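Local coordinates for protein formiminoglutamase (Trypanosoma cruzi, PDB 4MYK) that probably hydrolyses N-formimino-L-glutamate, as an arginase-like manganese metalloenzyme with a binuclear metal site and the arginase/deacetylase alpha/beta fold, at residues A[34-42]-A[94-105]; A[49-59]-A[279-287]. The protein carries 1 engineered substitution. One frame throughout, in Å; residues are numbered along the deposited sequence.

Contact 1 (A[34-42]-A[94-105])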
ATOM      1  N   ILE A  34      23.977  11.677 -15.052  1.00 18.33           N
ATOM      2  CA  ILE A  34      22.735  10.997 -15.424  1.00 19.92           C
ATOM      3  C   ILE A  34      22.673  10.698 -16.928  1.00 18.62           C
ATOM      4  O   ILE A  34      22.838  11.587 -17.764  1.00 18.08           O
ATOM      5  CB  ILE A  34      21.490  11.840 -15.049  1.00 18.62           C
ATOM      6  CG1 ILE A  34      21.448  12.126 -13.550  1.00 17.75           C
ATOM      7  CG2 ILE A  34      20.218  11.146 -15.492  1.00 16.01           C
ATOM      8  CD1 ILE A  34      20.487  13.234 -13.183  1.00 18.97           C
ATOM      9  N   ILE A  35      22.426   9.435 -17.254  1.00 18.18           N
ATOM     10  CA  ILE A  35      22.368   8.977 -18.636  1.00 18.58           C
ATOM     11  C   ILE A  35      21.034   8.283 -18.853  1.00 16.73           C
ATOM     12  O   ILE A  35      20.662   7.406 -18.086  1.00 16.69           O
ATOM     13  CB  ILE A  35      23.528   7.977 -18.948  1.00 17.88           C
ATOM     14  CG1 ILE A  35      24.893   8.659 -18.765  1.00 19.08           C
ATOM     15  CG2 ILE A  35      23.394   7.402 -20.355  1.00 20.35           C
ATOM     16  CD1 ILE A  35      26.039   7.702 -18.426  1.00 16.84           C
ATOM     17  N   GLY A  36      20.310   8.677 -19.888  1.00 15.94           N
ATOM     18  CA  GLY A  36      19.022   8.071 -20.163  1.00 17.09           C
ATOM     19  C   GLY A  36      19.132   6.935 -21.153  1.00 18.11           C
ATOM     20  O   GLY A  36      19.890   7.015 -22.121  1.00 18.24           O
ATOM     21  N   PHE A  37      18.379   5.867 -20.905  1.00 16.93           N
ATOM     22  CA  PHE A  37      18.285   4.760 -21.849  1.00 16.83           C
ATOM     23  C   PHE A  37      16.820   4.415 -22.166  1.00 16.90           C
ATOM     24  O   PHE A  37      16.248   3.471 -21.597  1.00 17.46           O
ATOM     25  CB  PHE A  37      19.067   3.536 -21.351  1.00 19.83           C
ATOM     26  CG  PHE A  37      19.416   2.553 -22.444  1.00 21.27           C
ATOM     27  CD1 PHE A  37      20.246   2.928 -23.493  1.00 21.72           C
ATOM     28  CD2 PHE A  37      18.919   1.264 -22.419  1.00 18.50           C
ATOM     29  CE1 PHE A  37      20.561   2.040 -24.495  1.00 23.97           C
ATOM     30  CE2 PHE A  37      19.232   0.368 -23.412  1.00 20.08           C
ATOM     31  CZ  PHE A  37      20.055   0.754 -24.453  1.00 25.37           C
ATOM     32  N   PRO A  38      16.215   5.177 -23.101  1.00 19.22           N
ATOM     33  CA  PRO A  38      14.794   5.074 -23.444  1.00 17.75           C
ATOM     34  C   PRO A  38      14.482   3.875 -24.352  1.00 19.96           C
ATOM     35  O   PRO A  38      14.069   4.069 -25.495  1.00 20.20           O
ATOM     36  CB  PRO A  38      14.522   6.386 -24.197  1.00 19.53           C
ATOM     37  CG  PRO A  38      15.874   7.062 -24.396  1.00 19.35           C
ATOM     38  CD  PRO A  38      16.926   6.078 -24.020  1.00 18.62           C
ATOM     39  N   TYR A  39      14.678   2.655 -23.850  1.00 18.85           N
ATOM     40  CA  TYR A  39      14.368   1.449 -24.611  1.00 20.39           C
ATOM     41  C   TYR A  39      13.599   0.445 -23.765  1.00 21.17           C
ATOM     42  O   TYR A  39      13.862   0.288 -22.580  1.00 19.53           O
ATOM     43  CB  TYR A  39      15.639   0.822 -25.190  1.00 23.54           C
ATOM     44  CG  TYR A  39      16.361   1.763 -26.122  1.00 22.80           C
ATOM     45  CD1 TYR A  39      16.065   1.793 -27.478  1.00 25.97           C
ATOM     46  CD2 TYR A  39      17.319   2.650 -25.638  1.00 21.73           C
ATOM     47  CE1 TYR A  39      16.716   2.679 -28.328  1.00 31.39           C
ATOM     48  CE2 TYR A  39      17.980   3.539 -26.480  1.00 23.72           C
ATOM     49  CZ  TYR A  39      17.676   3.549 -27.820  1.00 31.58           C
ATOM     50  OH  TYR A  39      18.330   4.428 -28.652  1.00 33.55           O
ATOM     51  N   ASP A  40      12.653  -0.234 -24.396  1.00 17.26           N
ATOM     52  CA  ASP A  40      11.709  -1.104 -23.710  1.00 19.96           C
ATOM     53  C   ASP A  40      12.323  -2.363 -23.134  1.00 21.04           C
ATOM     54  O   ASP A  40      11.930  -2.813 -22.065  1.00 21.91           O
ATOM     55  CB  ASP A  40      10.604  -1.544 -24.684  1.00 25.18           C
ATOM     56  CG  ASP A  40       9.384  -0.643 -24.649  1.00 26.94           C
ATOM     57  OD1 ASP A  40       8.371  -1.019 -25.270  1.00 29.45           O
ATOM     58  OD2 ASP A  40       9.428   0.428 -24.001  1.00 23.03           O
ATOM     59  N   GLU A  41      13.261  -2.947 -23.868  1.00 20.31           N
ATOM     60  CA  GLU A  41      13.640  -4.349 -23.666  1.00 23.16           C
ATOM     61  C   GLU A  41      14.044  -4.769 -22.247  1.00 18.90           C
ATOM     62  O   GLU A  41      14.947  -4.201 -21.631  1.00 19.64           O
ATOM     63  CB  GLU A  41      14.695  -4.769 -24.688  1.00 22.84           C
ATOM     64  CG  GLU A  41      14.166  -4.832 -26.119  1.00 27.57           C
ATOM     65  CD  GLU A  41      14.023  -3.460 -26.792  1.00 28.72           C
ATOM     66  OE1 GLU A  41      14.477  -2.453 -26.207  1.00 29.26           O
ATOM     67  OE2 GLU A  41      13.464  -3.399 -27.915  1.00 29.06           O
ATOM     68  N   GLY A  42      13.356  -5.793 -21.753  1.00 21.07           N
ATOM     69  CA  GLY A  42      13.570  -6.326 -20.424  1.00 19.01           C
ATOM     70  C   GLY A  42      12.377  -7.185 -20.065  1.00 21.95           C
ATOM     71  O   GLY A  42      12.075  -8.155 -20.751  1.00 21.91           O
ATOM     72  N   LEU A  94      19.357  -1.317 -32.019  1.00 29.62           N
ATOM     73  CA  LEU A  94      19.331  -1.582 -30.583  1.00 33.74           C
ATOM     74  C   LEU A  94      20.694  -1.987 -30.009  1.00 29.36           C
ATOM     75  O   LEU A  94      21.113  -1.509 -28.954  1.00 29.62           O
ATOM     76  CB  LEU A  94      18.307  -2.670 -30.287  1.00 33.13           C
ATOM     77  CG  LEU A  94      17.947  -2.779 -28.823  1.00 30.39           C
ATOM     78  CD1 LEU A  94      17.191  -1.524 -28.377  1.00 28.77           C
ATOM     79  CD2 LEU A  94      17.126  -4.031 -28.634  1.00 30.25           C
ATOM     80  N   GLU A  95      21.375  -2.879 -30.714  1.00 31.77           N
ATOM     81  CA  GLU A  95      22.692  -3.336 -30.313  1.00 26.36           C
ATOM     82  C   GLU A  95      23.677  -2.178 -30.341  1.00 25.45           C
ATOM     83  O   GLU A  95      24.601  -2.121 -29.539  1.00 27.13           O
ATOM     84  CB  GLU A  95      23.162  -4.457 -31.238  1.00 33.46           C
ATOM     85  CG  GLU A  95      22.166  -5.608 -31.367  1.00 37.19           C
ATOM     86  CD  GLU A  95      20.938  -5.242 -32.199  1.00 42.32           C
ATOM     87  OE1 GLU A  95      21.112  -4.652 -33.291  1.00 42.15           O
ATOM     88  OE2 GLU A  95      19.801  -5.547 -31.762  1.00 43.31           O
ATOM     89  N   GLU A  96      23.485  -1.250 -31.267  1.00 24.97           N
ATOM     90  CA  GLU A  96      24.329  -0.064 -31.295  1.00 25.74           C
ATOM     91  C   GLU A  96      24.051   0.817 -30.073  1.00 26.53           C
ATOM     92  O   GLU A  96      24.971   1.381 -29.482  1.00 23.53           O
ATOM     93  CB  GLU A  96      24.119   0.713 -32.590  1.00 28.34           C
ATOM     94  CG  GLU A  96      24.961   1.964 -32.714  1.00 30.85           C
ATOM     95  CD  GLU A  96      24.671   2.704 -34.000  1.00 37.70           C
ATOM     96  OE1 GLU A  96      23.648   2.382 -34.644  1.00 39.24           O
ATOM     97  OE2 GLU A  96      25.464   3.597 -34.366  1.00 35.87           O
ATOM     98  N   ALA A  97      22.782   0.927 -29.693  1.00 22.81           N
ATOM     99  CA  ALA A  97      22.409   1.674 -28.492  1.00 22.78           C
ATOM    100  C   ALA A  97      23.058   1.051 -27.266  1.00 21.65           C
ATOM    101  O   ALA A  97      23.438   1.744 -26.331  1.00 24.14           O
ATOM    102  CB  ALA A  97      20.899   1.706 -28.335  1.00 24.13           C
ATOM    103  N   HIS A  98      23.187  -0.265 -27.277  1.00 20.76           N
ATOM    104  CA  HIS A  98      23.883  -0.970 -26.215  1.00 21.35           C
ATOM    105  C   HIS A  98      25.355  -0.620 -26.181  1.00 21.66           C
ATOM    106  O   HIS A  98      25.951  -0.476 -25.117  1.00 19.91           O
ATOM    107  CB  HIS A  98      23.733  -2.471 -26.413  1.00 25.08           C
ATOM    108  CG  HIS A  98      22.424  -2.999 -25.935  1.00 29.03           C
ATOM    109  ND1 HIS A  98      22.316  -3.833 -24.847  1.00 27.04           N
ATOM    110  CD2 HIS A  98      21.161  -2.776 -26.369  1.00 33.13           C
ATOM    111  CE1 HIS A  98      21.043  -4.122 -24.644  1.00 30.82           C
ATOM    112  NE2 HIS A  98      20.322  -3.492 -25.551  1.00 30.42           N
ATOM    113  N   GLU A  99      25.941  -0.507 -27.364  1.00 21.89           N
ATOM    114  CA  GLU A  99      27.355  -0.197 -27.477  1.00 23.40           C
ATOM    115  C   GLU A  99      27.634   1.214 -27.009  1.00 22.18           C
ATOM    116  O   GLU A  99      28.582   1.449 -26.274  1.00 22.09           O
ATOM    117  CB  GLU A  99      27.816  -0.351 -28.918  1.00 24.70           C
ATOM    118  CG  GLU A  99      27.697  -1.761 -29.463  1.00 26.20           C
ATOM    119  CD  GLU A  99      28.285  -1.859 -30.844  1.00 30.79           C
ATOM    120  OE1 GLU A  99      29.356  -1.256 -31.061  1.00 32.46           O
ATOM    121  OE2 GLU A  99      27.677  -2.515 -31.717  1.00 42.98           O
ATOM    122  N   LYS A 100      26.802   2.155 -27.437  1.00 20.69           N
ATOM    123  CA  LYS A 100      26.995   3.552 -27.070  1.00 25.01           C
ATOM    124  C   LYS A 100      26.735   3.787 -25.585  1.00 22.84           C
ATOM    125  O   LYS A 100      27.348   4.664 -24.973  1.00 19.58           O
ATOM    126  CB  LYS A 100      26.078   4.450 -27.889  1.00 27.76           C
ATOM    127  CG  LYS A 100      26.202   4.281 -29.374  1.00 25.68           C
ATOM    128  CD  LYS A 100      25.312   5.288 -30.044  1.00 30.73           C
ATOM    129  CE  LYS A 100      25.479   6.638 -29.371  1.00 35.35           C
ATOM    130  NZ  LYS A 100      25.015   7.763 -30.237  1.00 35.03           N
ATOM    131  N   LEU A 101      25.806   3.014 -25.024  1.00 18.74           N
ATOM    132  CA  LEU A 101      25.536   3.041 -23.587  1.00 21.18           C
ATOM    133  C   LEU A 101      26.757   2.572 -22.788  1.00 18.09           C
ATOM    134  O   LEU A 101      27.258   3.293 -21.941  1.00 17.06           O
ATOM    135  CB  LEU A 101      24.302   2.189 -23.237  1.00 20.64           C
ATOM    136  CG  LEU A 101      24.058   1.969 -21.736  1.00 17.99           C
ATOM    137  CD1 LEU A 101      23.976   3.305 -21.005  1.00 19.98           C
ATOM    138  CD2 LEU A 101      22.818   1.130 -21.470  1.00 16.68           C
ATOM    139  N   GLU A 102      27.242   1.369 -23.068  1.00 16.51           N
ATOM    140  CA  GLU A 102      28.445   0.878 -22.398  1.00 19.12           C
ATOM    141  C   GLU A 102      29.628   1.854 -22.536  1.00 18.82           C
ATOM    142  O   GLU A 102      30.332   2.153 -21.572  1.00 20.80           O
ATOM    143  CB  GLU A 102      28.842  -0.494 -22.945  1.00 18.28           C
ATOM    144  CG  GLU A 102      30.104  -1.081 -22.321  1.00 18.52           C
ATOM    145  CD  GLU A 102      30.596  -2.337 -23.042  1.00 23.20           C
ATOM    146  OE1 GLU A 102      29.766  -3.035 -23.669  1.00 21.26           O
ATOM    147  OE2 GLU A 102      31.818  -2.623 -22.979  1.00 20.41           O
ATOM    148  N   SER A 103      29.845   2.344 -23.744  1.00 18.09           N
ATOM    149  CA  SER A 103      31.001   3.169 -24.011  1.00 18.60           C
ATOM    150  C   SER A 103      30.934   4.441 -23.177  1.00 18.23           C
ATOM    151  O   SER A 103      31.945   4.927 -22.672  1.00 21.93           O
ATOM    152  CB  SER A 103      31.064   3.487 -25.502  1.00 21.75           C
ATOM    153  OG  SER A 103      32.255   4.178 -25.826  1.00 21.59           O
ATOM    154  N   LYS A 104      29.725   4.964 -23.031  1.00 22.15           N
ATOM    155  CA  LYS A 104      29.478   6.205 -22.300  1.00 21.60           C
ATOM    156  C   LYS A 104      29.658   6.045 -20.799  1.00 18.06           C
ATOM    157  O   LYS A 104      30.298   6.857 -20.163  1.00 19.04           O
ATOM    158  CB  LYS A 104      28.063   6.710 -22.590  1.00 20.99           C
ATOM    159  CG  LYS A 104      27.684   7.970 -21.821  1.00 18.45           C
ATOM    160  CD  LYS A 104      28.664   9.076 -22.088  1.00 21.63           C
ATOM    161  CE  LYS A 104      28.096  10.405 -21.660  1.00 20.07           C
ATOM    162  NZ  LYS A 104      28.869  11.529 -22.254  1.00 26.68           N
ATOM    163  N   VAL A 105      29.067   5.002 -20.234  1.00 19.35           N
ATOM    164  CA  VAL A 105      29.231   4.719 -18.818  1.00 18.58           C
ATOM    165  C   VAL A 105      30.708   4.523 -18.482  1.00 20.87           C
ATOM    166  O   VAL A 105      31.190   5.006 -17.451  1.00 24.35           O
ATOM    167  CB  VAL A 105      28.419   3.469 -18.398  1.00 21.01           C
ATOM    168  CG1 VAL A 105      28.727   3.082 -16.950  1.00 18.38           C
ATOM    169  CG2 VAL A 105      26.933   3.721 -18.589  1.00 18.78           C
TER

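Contact 2 (A[49-59]-A[279-287])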
ATOM      1  N   ARG A  49       4.461  -5.143 -19.848  1.00 27.93           N
ATOM      2  CA  ARG A  49       3.889  -4.291 -20.877  1.00 22.63           C
ATOM      3  C   ARG A  49       4.954  -3.354 -21.409  1.00 26.06           C
ATOM      4  O   ARG A  49       5.925  -3.055 -20.706  1.00 22.42           O
ATOM      5  CB  ARG A  49       2.732  -3.473 -20.304  1.00 21.70           C
ATOM      6  CG  ARG A  49       1.578  -4.307 -19.751  1.00 25.54           C
ATOM      7  CD  ARG A  49       0.432  -3.394 -19.372  1.00 31.80           C
ATOM      8  NE  ARG A  49       0.432  -2.221 -20.242  1.00 35.23           N
ATOM      9  CZ  ARG A  49      -0.183  -1.073 -19.971  1.00 31.42           C
ATOM     10  NH1 ARG A  49      -0.869  -0.929 -18.839  1.00 26.71           N
ATOM     11  NH2 ARG A  49      -0.106  -0.071 -20.839  1.00 27.16           N
ATOM     12  N   ALA A  50       4.761  -2.903 -22.651  1.00 21.52           N
ATOM     13  CA  ALA A  50       5.584  -1.857 -23.264  1.00 21.46           C
ATOM     14  C   ALA A  50       5.458  -0.526 -22.526  1.00 19.05           C
ATOM     15  O   ALA A  50       4.452  -0.262 -21.883  1.00 16.66           O
ATOM     16  CB  ALA A  50       5.190  -1.669 -24.733  1.00 20.50           C
ATOM     17  N   GLY A  51       6.481   0.320 -22.636  1.00 20.32           N
ATOM     18  CA  GLY A  51       6.423   1.651 -22.047  1.00 21.65           C
ATOM     19  C   GLY A  51       7.629   2.123 -21.245  1.00 18.04           C
ATOM     20  O   GLY A  51       7.728   3.311 -20.932  1.00 15.27           O
ATOM     21  N   ALA A  52       8.536   1.206 -20.911  1.00 14.82           N
ATOM     22  CA  ALA A  52       9.708   1.552 -20.108  1.00 15.40           C
ATOM     23  C   ALA A  52      10.616   2.564 -20.807  1.00 16.03           C
ATOM     24  O   ALA A  52      11.396   3.275 -20.167  1.00 17.04           O
ATOM     25  CB  ALA A  52      10.495   0.302 -19.731  1.00 16.84           C
ATOM     26  N   LYS A  53      10.521   2.629 -22.127  1.00 17.33           N
ATOM     27  CA  LYS A  53      11.301   3.601 -22.871  1.00 18.43           C
ATOM     28  C   LYS A  53      10.885   5.039 -22.527  1.00 17.87           C
ATOM     29  O   LYS A  53      11.605   5.987 -22.830  1.00 20.36           O
ATOM     30  CB  LYS A  53      11.160   3.359 -24.371  1.00 20.92           C
ATOM     31  CG  LYS A  53       9.848   3.859 -24.923  1.00 22.36           C
ATOM     32  CD  LYS A  53       9.505   3.203 -26.236  1.00 26.33           C
ATOM     33  CE  LYS A  53       8.087   3.573 -26.628  1.00 27.63           C
ATOM     34  NZ  LYS A  53       7.156   3.517 -25.454  1.00 24.25           N
ATOM     35  N   LYS A  54       9.717   5.195 -21.904  1.00 18.25           N
ATOM     36  CA  LYS A  54       9.229   6.512 -21.483  1.00 18.26           C
ATOM     37  C   LYS A  54       9.674   6.893 -20.058  1.00 16.13           C
ATOM     38  O   LYS A  54       9.500   8.033 -19.633  1.00 18.96           O
ATOM     39  CB  LYS A  54       7.705   6.579 -21.621  1.00 20.74           C
ATOM     40  CG  LYS A  54       7.220   6.383 -23.059  1.00 23.03           C
ATOM     41  CD  LYS A  54       6.547   7.639 -23.603  1.00 25.40           C
ATOM     42  CE  LYS A  54       6.251   7.526 -25.102  1.00 35.96           C
ATOM     43  NZ  LYS A  54       5.276   6.455 -25.472  1.00 27.27           N
ATOM     44  N   GLY A  55      10.264   5.935 -19.345  1.00 16.17           N
ATOM     45  CA  GLY A  55      10.789   6.157 -18.012  1.00 17.54           C
ATOM     46  C   GLY A  55      11.746   7.335 -17.880  1.00 17.51           C
ATOM     47  O   GLY A  55      11.598   8.163 -16.977  1.00 16.28           O
ATOM     48  N   PRO A  56      12.751   7.418 -18.764  1.00 19.34           N
ATOM     49  CA  PRO A  56      13.687   8.549 -18.675  1.00 16.82           C
ATOM     50  C   PRO A  56      13.026   9.935 -18.758  1.00 17.43           C
ATOM     51  O   PRO A  56      13.483  10.850 -18.075  1.00 18.37           O
ATOM     52  CB  PRO A  56      14.630   8.309 -19.859  1.00 17.80           C
ATOM     53  CG  PRO A  56      14.612   6.821 -20.043  1.00 16.40           C
ATOM     54  CD  PRO A  56      13.185   6.422 -19.762  1.00 17.52           C
ATOM     55  N   ALA A  57      11.985  10.088 -19.576  1.00 19.31           N
ATOM     56  CA  ALA A  57      11.277  11.361 -19.699  1.00 18.32           C
ATOM     57  C   ALA A  57      10.504  11.682 -18.418  1.00 18.34           C
ATOM     58  O   ALA A  57      10.536  12.803 -17.911  1.00 17.75           O
ATOM     59  CB  ALA A  57      10.334  11.327 -20.889  1.00 20.48           C
ATOM     60  N   ALA A  58       9.814  10.677 -17.898  1.00 16.81           N
ATOM     61  CA  ALA A  58       9.024  10.821 -16.688  1.00 15.85           C
ATOM     62  C   ALA A  58       9.916  11.075 -15.467  1.00 16.32           C
ATOM     63  O   ALA A  58       9.605  11.896 -14.614  1.00 16.27           O
ATOM     64  CB  ALA A  58       8.182   9.579 -16.482  1.00 14.66           C
ATOM     65  N   PHE A  59      11.017  10.345 -15.382  1.00 16.38           N
ATOM     66  CA  PHE A  59      12.010  10.602 -14.359  1.00 15.71           C
ATOM     67  C   PHE A  59      12.471  12.059 -14.432  1.00 16.89           C
ATOM     68  O   PHE A  59      12.532  12.738 -13.407  1.00 16.25           O
ATOM     69  CB  PHE A  59      13.196   9.665 -14.539  1.00 15.29           C
ATOM     70  CG  PHE A  59      14.246   9.806 -13.474  1.00 18.09           C
ATOM     71  CD1 PHE A  59      15.230  10.777 -13.574  1.00 18.03           C
ATOM     72  CD2 PHE A  59      14.252   8.967 -12.377  1.00 15.30           C
ATOM     73  CE1 PHE A  59      16.186  10.903 -12.603  1.00 17.39           C
ATOM     74  CE2 PHE A  59      15.200   9.098 -11.408  1.00 13.63           C
ATOM     75  CZ  PHE A  59      16.170  10.060 -11.517  1.00 14.54           C
ATOM     76  N   MET A 279      18.785   2.032 -12.841  1.00 13.03           N
ATOM     77  CA  MET A 279      17.428   1.921 -12.326  1.00 12.95           C
ATOM     78  C   MET A 279      16.578   1.509 -13.496  1.00 16.26           C
ATOM     79  O   MET A 279      16.506   2.232 -14.483  1.00 16.53           O
ATOM     80  CB  MET A 279      16.955   3.269 -11.785  1.00 14.80           C
ATOM     81  CG  MET A 279      15.609   3.245 -11.090  1.00 14.83           C
ATOM     82  SD  MET A 279      15.150   4.870 -10.416  1.00 21.45           S
ATOM     83  CE  MET A 279      16.492   5.125  -9.242  1.00 16.96           C
ATOM     84  N   SER A 280      15.946   0.345 -13.386  1.00 14.88           N
ATOM     85  CA  SER A 280      15.282  -0.282 -14.527  1.00 16.26           C
ATOM     86  C   SER A 280      13.792  -0.454 -14.337  1.00 14.59           C
ATOM     87  O   SER A 280      13.322  -0.553 -13.213  1.00 14.95           O
ATOM     88  CB  SER A 280      15.888  -1.665 -14.797  1.00 15.96           C
ATOM     89  OG  SER A 280      17.136  -1.559 -15.443  1.00 18.67           O
ATOM     90  N   GLU A 281      13.071  -0.493 -15.462  1.00 15.88           N
ATOM     91  CA  GLU A 281      11.678  -0.952 -15.534  1.00 14.20           C
ATOM     92  C   GLU A 281      10.592   0.096 -15.219  1.00 15.23           C
ATOM     93  O   GLU A 281       9.408  -0.231 -15.164  1.00 16.18           O
ATOM     94  CB  GLU A 281      11.483  -2.251 -14.730  1.00 16.31           C
ATOM     95  CG  GLU A 281      12.286  -3.450 -15.280  1.00 16.86           C
ATOM     96  CD  GLU A 281      11.807  -3.872 -16.657  1.00 19.60           C
ATOM     97  OE1 GLU A 281      10.614  -3.647 -16.949  1.00 21.16           O
ATOM     98  OE2 GLU A 281      12.612  -4.423 -17.440  1.00 19.29           O
ATOM     99  N   LEU A 282      10.995   1.353 -15.048  1.00 14.68           N
ATOM    100  CA  LEU A 282      10.028   2.438 -14.866  1.00 15.26           C
ATOM    101  C   LEU A 282       9.188   2.589 -16.130  1.00 15.91           C
ATOM    102  O   LEU A 282       9.725   2.779 -17.221  1.00 15.86           O
ATOM    103  CB  LEU A 282      10.717   3.769 -14.521  1.00 12.83           C
ATOM    104  CG  LEU A 282       9.760   4.915 -14.173  1.00 13.45           C
ATOM    105  CD1 LEU A 282       9.011   4.573 -12.909  1.00 16.38           C
ATOM    106  CD2 LEU A 282      10.491   6.237 -14.005  1.00 12.75           C
ATOM    107  N   ASN A 283       7.869   2.518 -15.965  1.00 15.14           N
ATOM    108  CA  ASN A 283       6.947   2.418 -17.088  1.00 14.19           C
ATOM    109  C   ASN A 283       5.691   3.305 -16.909  1.00 16.83           C
ATOM    110  O   ASN A 283       4.694   2.887 -16.299  1.00 15.27           O
ATOM    111  CB  ASN A 283       6.567   0.952 -17.276  1.00 16.69           C
ATOM    112  CG  ASN A 283       5.789   0.716 -18.529  1.00 16.37           C
ATOM    113  OD1 ASN A 283       5.085   1.608 -19.014  1.00 17.94           O
ATOM    114  ND2 ASN A 283       5.894  -0.493 -19.065  1.00 15.27           N
ATOM    115  N   PRO A 284       5.751   4.546 -17.433  1.00 15.03           N
ATOM    116  CA  PRO A 284       4.716   5.568 -17.211  1.00 16.51           C
ATOM    117  C   PRO A 284       3.414   5.272 -17.937  1.00 17.43           C
ATOM    118  O   PRO A 284       2.396   5.893 -17.624  1.00 16.92           O
ATOM    119  CB  PRO A 284       5.354   6.846 -17.762  1.00 15.88           C
ATOM    120  CG  PRO A 284       6.836   6.566 -17.749  1.00 16.56           C
ATOM    121  CD  PRO A 284       6.953   5.111 -18.071  1.00 15.42           C
ATOM    122  N   LEU A 285       3.450   4.345 -18.893  1.00 18.81           N
ATOM    123  CA  LEU A 285       2.222   3.889 -19.550  1.00 18.04           C
ATOM    124  C   LEU A 285       1.421   3.023 -18.594  1.00 18.35           C
ATOM    125  O   LEU A 285       0.201   2.956 -18.695  1.00 17.67           O
ATOM    126  CB  LEU A 285       2.512   3.082 -20.809  1.00 18.49           C
ATOM    127  CG  LEU A 285       3.551   3.642 -21.776  1.00 22.00           C
ATOM    128  CD1 LEU A 285       3.401   2.973 -23.140  1.00 17.05           C
ATOM    129  CD2 LEU A 285       3.399   5.146 -21.866  1.00 22.59           C
ATOM    130  N   VAL A 286       2.104   2.344 -17.676  1.00 15.85           N
ATOM    131  CA  VAL A 286       1.391   1.566 -16.666  1.00 17.28           C
ATOM    132  C   VAL A 286       0.834   2.460 -15.552  1.00 15.97           C
ATOM    133  O   VAL A 286      -0.333   2.329 -15.185  1.00 18.90           O
ATOM    134  CB  VAL A 286       2.229   0.427 -16.078  1.00 14.25           C
ATOM    135  CG1 VAL A 286       1.459  -0.241 -14.951  1.00 17.32           C
ATOM    136  CG2 VAL A 286       2.571  -0.574 -17.156  1.00 14.51           C
ATOM    137  N   GLU A 287       1.666   3.353 -15.024  1.00 13.51           N
ATOM    138  CA  GLU A 287       1.214   4.400 -14.116  1.00 15.90           C
ATOM    139  C   GLU A 287       2.197   5.562 -14.226  1.00 18.32           C
ATOM    140  O   GLU A 287       3.405   5.345 -14.247  1.00 17.35           O
ATOM    141  CB  GLU A 287       1.112   3.883 -12.678  1.00 17.02           C
ATOM    142  CG  GLU A 287       0.352   4.806 -11.737  1.00 16.26           C
ATOM    143  CD  GLU A 287       1.215   5.921 -11.183  1.00 15.37           C
ATOM    144  OE1 GLU A 287       2.421   5.687 -10.983  1.00 16.99           O
ATOM    145  OE2 GLU A 287       0.689   7.021 -10.926  1.00 15.08           O
TER

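Contact 1 (A[34-42]-A[94-105])
Phe-37 presents its ring to helix 94-105 so that Leu-101 CD2 sits over the centre of one face, 3.7 Å from the ring centroid and only 9° off the normal, a CH-pi contact. The trans chi1 of Phe-37 (-160°) swings the ring beside its own carbonyl carbon, and the Phe-37 and Leu-101 side chains cross at about a right angle. The opposite face is backed by Tyr-39 CD2, 3.4 Å above the plane, so the phenyl group is held between an aliphatic methyl and a second aromatic ring. Its edge points at the face of His-98 in a T-shaped pair, with planes at 89° and centroids 5.7 Å apart. This is helix-on-sheet packing of the arginase alpha/beta fold: strand 34-37 and the helix run nearly antiparallel, their axes 10.3 Å apart. Two residues earlier in the strand, Ile-35 CD1 meets Lys-104 CG at 3.8 Å and also touches Val-105 CG2; the lysine's amino end is salt-bridged to Glu-27. Past the strand, Tyr-39 CZ packs on Ala-97 CB at 3.7 Å, while its hydroxyl is hydrogen-bonded to Ile-89 O. Leu-94 CD1 slides in beside Tyr-39 CD1, 3.6 Å away, and both its methyls meet the carboxylate end of Glu-41, arriving from the opposite direction.

Contact 2 (A[49-59]-A[279-287])
At the C-terminal edge of the parallel sheet in the arginase fold, where the manganese site lies, the loop leaving strand 274-280 packs against the turn that leads into helix 55-63. Asn-283 carries the polar part of this junction. Extended away from its own N (chi1 -171°), the Asn-283 side chain reaches the 49-51 backbone with its amide, and ND2 donates to Ala-50 O over 3.2 Å. The acceptor lies close to the amide plane, but the donor stands well above the carbonyl plane of Ala-50, with a C=O...N angle of 94°. ND2 also bonds to Ser-249 OG, while OD1 accepts weak bonds from the N atoms of Leu-285 and Val-286, which together probably restrain the amide's rotation. Leu-282 O receives a CA-H...O contact from Ala-52 CA at 3.1 Å, and Leu-282 CD2 meets Gly-55 O. Pro-284 CG rests on Ala-58 CB, 3.5 Å away, with Lys-54 CB alongside the ring. Deeper in, Met-279 SD approaches the Phe-59 ring obliquely in a Met-aromatic contact, 5.5 Å from the centroid. Over one face of the Arg-49 guanidinium lies Val-286 CG2, offset toward the rim. Gly-51 leaves room for Leu-285, whose CD1 comes tightly to the glycine CA at 3.5 Å.

In the fold
The two contacts lie about 15 Å apart, centre to centre, and both reach the eight-stranded parallel sheet. Along the chain their segments alternate: 34-42, 49-59, 94-105, then 279-287. Strand 32-37 and helix 55-63 are consecutive elements, so contact 1 and contact 2 meet in the connection between them. Asp-40 OD2 lies 3.1 Å from Lys-53 N and also close to Gly-51 N, both probable hydrogen bonds. Strand 114-119 stands between 32-37 and 274-280 in the sheet. Each contact has a side chain about 11 Å from a manganese ion, Glu-41 in contact 1 and Ala-52 in contact 2, which places both contacts beside the metal site rather than in its coordination shell.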